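Local coordinates for protein transcriptional regulator, crp family (Thermotoga maritima, PDB 1O5L) that probably acts as a DNA-binding transcription factor of the Crp family, pairing a cyclic nucleotide-binding-type domain with a Crp-like helix-turn-helix domain, at residues 43-53 / 64-74. Residues are numbered along the deposited sequence; the frame is centred on the assembly and turned at random.
Sequences VLILLEGTLKT and EIDEIKPVQII
L51 and I68 pair antiparallel in the jelly-roll (cupin-type) beta fold of a cyclic nucleotide-binding domain, where residues 43-53 and 64-74 both pass from one sheet of the sandwich to the other. Two nearly straight bonds define the L51-I68 pair: L51 N to I68 O, lying in the carbonyl plane with an N-H...O angle of 170°, and I68 N to L51 O. Further along the hairpin, I65 and D66 form a classic beta bulge opposite T53; T53 O takes I65 N at 2.7 Å and, weakly, D66 N. In the other sheet, I74 N donates to L44 O and L46 N to Q72 O.

The tight part lies between the sheets. L51 CD1 presses on I74 CD1 at 3.4 Å, closer than usual for carbons, and the two side chains cross at about a right angle. L46, its CG anti to the backbone N (chi1 180°), brings CD2 to 3.2 Å from I68 O and also touches I68 CG2 and P70 CD.

The solvent side is looser. The bent K52 chain crosses E64 at a slant, with CG and CE each 3.4 Å from E64 OE1, yet K52 NZ stays 4.0 Å from E64 OE1, too far for a salt bridge. Exposed K69 instead reaches inward, bending at chi2 (-80°), and its NZ donates at 3.0 Å to the buried T50 OG1, which is also hydrogen-bonded to E94 OE2. A valine at T50 would remove that hydroxyl and would probably leave the K69 amine and the E94 carboxylate without their shared partner. At the turn of residues 43-53, G49 O lies 3.3 Å from P70 CD.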
loop_
_atom_site.group_PDB
_atom_site.type_symbol
_atom_site.label_atom_id
_atom_site.label_comp_id
_atom_site.label_asym_id
_atom_site.label_seq_id
_atom_site.Cartn_x
_atom_site.Cartn_y
_atom_site.Cartn_z
ATOM N N VAL A 43 -6.060 3.062 14.231
ATOM C CA VAL A 43 -5.348 1.884 13.779
ATOM C C VAL A 43 -5.656 0.733 14.774
ATOM O O VAL A 43 -5.454 0.849 16.008
ATOM C CB VAL A 43 -3.825 2.163 13.727
ATOM C CG1 VAL A 43 -3.046 0.919 13.309
ATOM C CG2 VAL A 43 -3.520 3.349 12.810
ATOM N N LEU A 44 -6.141 -0.377 14.235
ATOM C CA LEU A 44 -6.543 -1.533 15.044
ATOM C C LEU A 44 -5.516 -2.656 14.909
ATOM O O LEU A 44 -5.116 -3.004 13.793
ATOM C CB LEU A 44 -7.925 -2.019 14.601
ATOM C CG LEU A 44 -9.073 -0.998 14.574
ATOM C CD1 LEU A 44 -10.353 -1.707 14.289
ATOM C CD2 LEU A 44 -9.229 -0.171 15.904
ATOM N N ILE A 45 -5.093 -3.220 16.047
ATOM C CA ILE A 45 -4.150 -4.342 16.067
ATOM C C ILE A 45 -4.749 -5.499 16.862
ATOM O O ILE A 45 -5.113 -5.325 18.028
ATOM C CB ILE A 45 -2.766 -3.898 16.686
ATOM C CG1 ILE A 45 -2.162 -2.733 15.891
ATOM C CG2 ILE A 45 -1.770 -5.070 16.733
ATOM C CD1 ILE A 45 -0.933 -2.120 16.556
ATOM N N LEU A 46 -4.835 -6.671 16.240
ATOM C CA LEU A 46 -5.310 -7.876 16.911
ATOM C C LEU A 46 -4.229 -8.448 17.825
ATOM O O LEU A 46 -3.174 -8.919 17.345
ATOM C CB LEU A 46 -5.726 -8.964 15.910
ATOM C CG LEU A 46 -6.231 -10.271 16.509
ATOM C CD1 LEU A 46 -7.550 -10.037 17.252
ATOM C CD2 LEU A 46 -6.426 -11.358 15.414
ATOM N N LEU A 47 -4.558 -8.462 19.118
ATOM C CA LEU A 47 -3.666 -8.868 20.195
ATOM C C LEU A 47 -3.790 -10.345 20.483
ATOM O O LEU A 47 -2.782 -11.026 20.674
ATOM C CB LEU A 47 -4.020 -8.111 21.493
ATOM C CG LEU A 47 -3.756 -6.598 21.497
ATOM C CD1 LEU A 47 -4.333 -5.943 22.751
ATOM C CD2 LEU A 47 -2.250 -6.321 21.356
ATOM N N GLU A 48 -5.037 -10.811 20.576
ATOM C CA GLU A 48 -5.334 -12.200 20.844
ATOM C C GLU A 48 -6.719 -12.584 20.334
ATOM O O GLU A 48 -7.607 -11.733 20.244
ATOM C CB GLU A 48 -5.191 -12.544 22.322
ATOM C CG GLU A 48 -5.572 -11.479 23.319
ATOM C CD GLU A 48 -5.363 -11.960 24.763
ATOM O OE1 GLU A 48 -6.181 -12.805 25.234
ATOM O OE2 GLU A 48 -4.354 -11.523 25.398
ATOM N N GLY A 49 -6.877 -13.870 19.999
ATOM C CA GLY A 49 -8.111 -14.395 19.434
ATOM C C GLY A 49 -8.027 -14.624 17.927
ATOM O O GLY A 49 -6.975 -14.991 17.399
ATOM N N THR A 50 -9.153 -14.441 17.244
ATOM C CA THR A 50 -9.261 -14.689 15.808
ATOM C C THR A 50 -10.420 -13.855 15.247
ATOM O O THR A 50 -11.530 -13.866 15.794
ATOM C CB THR A 50 -9.537 -16.207 15.503
ATOM O OG1 THR A 50 -8.555 -17.056 16.107
ATOM C CG2 THR A 50 -9.367 -16.511 14.027
ATOM N N LEU A 51 -10.161 -13.165 14.134
ATOM C CA LEU A 51 -11.179 -12.403 13.441
ATOM C C LEU A 51 -11.506 -13.047 12.098
ATOM O O LEU A 51 -10.680 -13.778 11.546
ATOM C CB LEU A 51 -10.706 -10.976 13.233
ATOM C CG LEU A 51 -10.193 -10.283 14.494
ATOM C CD1 LEU A 51 -9.743 -8.903 14.156
ATOM C CD2 LEU A 51 -11.281 -10.253 15.573
ATOM N N LYS A 52 -12.717 -12.776 11.600
ATOM C CA LYS A 52 -13.156 -13.142 10.238
ATOM C C LYS A 52 -13.503 -11.903 9.425
ATOM O O LYS A 52 -14.159 -10.979 9.926
ATOM C CB LYS A 52 -14.370 -14.060 10.304
ATOM C CG LYS A 52 -13.991 -15.481 10.679
ATOM C CD LYS A 52 -14.896 -16.081 11.716
ATOM C CE LYS A 52 -16.277 -16.422 11.155
ATOM N NZ LYS A 52 -16.698 -17.797 11.637
ATOM N N THR A 53 -13.031 -11.865 8.183
ATOM C CA THR A 53 -13.376 -10.793 7.276
ATOM C C THR A 53 -14.389 -11.335 6.276
ATOM O O THR A 53 -14.178 -12.409 5.698
ATOM C CB THR A 53 -12.133 -10.189 6.568
ATOM O OG1 THR A 53 -11.376 -11.189 5.868
ATOM C CG2 THR A 53 -11.149 -9.592 7.563
ATOM N N GLU A 64 -17.341 -14.926 3.470
ATOM C CA GLU A 64 -16.080 -14.833 4.212
ATOM C C GLU A 64 -14.893 -14.855 3.253
ATOM O O GLU A 64 -14.858 -15.624 2.311
ATOM C CB GLU A 64 -15.921 -15.943 5.256
ATOM C CG GLU A 64 -14.628 -15.769 6.050
ATOM C CD GLU A 64 -14.443 -16.759 7.161
ATOM O OE1 GLU A 64 -15.409 -16.982 7.920
ATOM O OE2 GLU A 64 -13.323 -17.314 7.260
ATOM N N ILE A 65 -13.921 -14.010 3.554
ATOM C CA ILE A 65 -12.775 -13.702 2.705
ATOM C C ILE A 65 -11.507 -14.277 3.316
ATOM O O ILE A 65 -10.698 -14.873 2.628
ATOM C CB ILE A 65 -12.660 -12.126 2.564
ATOM C CG1 ILE A 65 -13.848 -11.559 1.767
ATOM C CG2 ILE A 65 -11.355 -11.673 1.912
ATOM C CD1 ILE A 65 -14.189 -12.310 0.482
ATOM N N ASP A 66 -11.312 -14.037 4.608
ATOM C CA ASP A 66 -10.127 -14.488 5.302
ATOM C C ASP A 66 -10.353 -14.595 6.799
ATOM O O ASP A 66 -11.403 -14.225 7.325
ATOM C CB ASP A 66 -8.961 -13.517 5.036
ATOM C CG ASP A 66 -7.613 -14.230 4.843
ATOM O OD1 ASP A 66 -7.455 -15.427 5.229
ATOM O OD2 ASP A 66 -6.651 -13.652 4.283
ATOM N N GLU A 67 -9.330 -15.128 7.459
ATOM C CA GLU A 67 -9.170 -15.051 8.894
ATOM C C GLU A 67 -8.029 -14.112 9.234
ATOM O O GLU A 67 -7.117 -13.946 8.436
ATOM C CB GLU A 67 -8.842 -16.431 9.464
ATOM C CG GLU A 67 -10.055 -17.302 9.643
ATOM C CD GLU A 67 -9.781 -18.573 10.434
ATOM O OE1 GLU A 67 -8.616 -18.787 10.882
ATOM O OE2 GLU A 67 -10.750 -19.354 10.610
ATOM N N ILE A 68 -8.068 -13.513 10.431
ATOM C CA ILE A 68 -6.919 -12.767 10.970
ATOM C C ILE A 68 -6.489 -13.375 12.297
ATOM O O ILE A 68 -7.296 -13.500 13.196
ATOM C CB ILE A 68 -7.264 -11.306 11.158
ATOM C CG1 ILE A 68 -7.923 -10.747 9.887
ATOM C CG2 ILE A 68 -5.983 -10.473 11.550
ATOM C CD1 ILE A 68 -8.431 -9.302 10.050
ATOM N N LYS A 69 -5.228 -13.785 12.384
ATOM C CA LYS A 69 -4.635 -14.293 13.612
ATOM C C LYS A 69 -3.709 -13.222 14.185
ATOM O O LYS A 69 -3.261 -12.341 13.454
ATOM C CB LYS A 69 -3.842 -15.567 13.339
ATOM C CG LYS A 69 -4.672 -16.761 12.841
ATOM C CD LYS A 69 -5.375 -17.450 14.015
ATOM C CE LYS A 69 -6.059 -18.760 13.620
ATOM N NZ LYS A 69 -7.064 -19.185 14.668
ATOM N N PRO A 70 -3.432 -13.271 15.489
ATOM C CA PRO A 70 -2.582 -12.272 16.102
ATOM C C PRO A 70 -1.094 -12.500 15.760
ATOM O O PRO A 70 -0.737 -13.606 15.460
ATOM C CB PRO A 70 -2.858 -12.443 17.599
ATOM C CG PRO A 70 -3.814 -13.605 17.739
ATOM C CD PRO A 70 -3.881 -14.291 16.452
ATOM N N VAL A 71 -0.223 -11.484 15.774
ATOM C CA VAL A 71 -0.523 -10.096 16.087
ATOM C C VAL A 71 -0.345 -9.303 14.816
ATOM O O VAL A 71 0.741 -9.262 14.278
ATOM C CB VAL A 71 0.470 -9.537 17.137
ATOM C CG1 VAL A 71 0.117 -8.156 17.527
ATOM C CG2 VAL A 71 0.522 -10.431 18.372
ATOM N N GLN A 72 -1.398 -8.615 14.382
ATOM C CA GLN A 72 -1.442 -7.946 13.077
ATOM C C GLN A 72 -2.264 -6.676 13.102
ATOM O O GLN A 72 -3.287 -6.634 13.775
ATOM C CB GLN A 72 -2.178 -8.845 12.065
ATOM C CG GLN A 72 -1.367 -9.870 11.403
ATOM C CD GLN A 72 -2.205 -10.569 10.320
ATOM O OE1 GLN A 72 -2.650 -9.915 9.343
ATOM N NE2 GLN A 72 -2.454 -11.895 10.503
ATOM N N ILE A 73 -1.861 -5.694 12.285
ATOM C CA ILE A 73 -2.703 -4.526 11.968
ATOM C C ILE A 73 -3.837 -4.940 11.023
ATOM O O ILE A 73 -3.610 -5.646 10.066
ATOM C CB ILE A 73 -1.891 -3.383 11.308
ATOM C CG1 ILE A 73 -0.729 -2.941 12.201
ATOM C CG2 ILE A 73 -2.820 -2.156 11.021
ATOM C CD1 ILE A 73 0.385 -2.221 11.469
ATOM N N ILE A 74 -5.047 -4.485 11.312
ATOM C CA ILE A 74 -6.215 -4.706 10.482
ATOM C C ILE A 74 -6.416 -3.635 9.356
ATOM O O ILE A 74 -6.509 -2.437 9.633
ATOM C CB ILE A 74 -7.451 -4.737 11.387
ATOM C CG1 ILE A 74 -7.313 -5.905 12.367
ATOM C CG2 ILE A 74 -8.752 -4.820 10.540
ATOM C CD1 ILE A 74 -8.276 -5.854 13.500
HETATM O O HOH W 1 -7.007 -0.581 11.449
#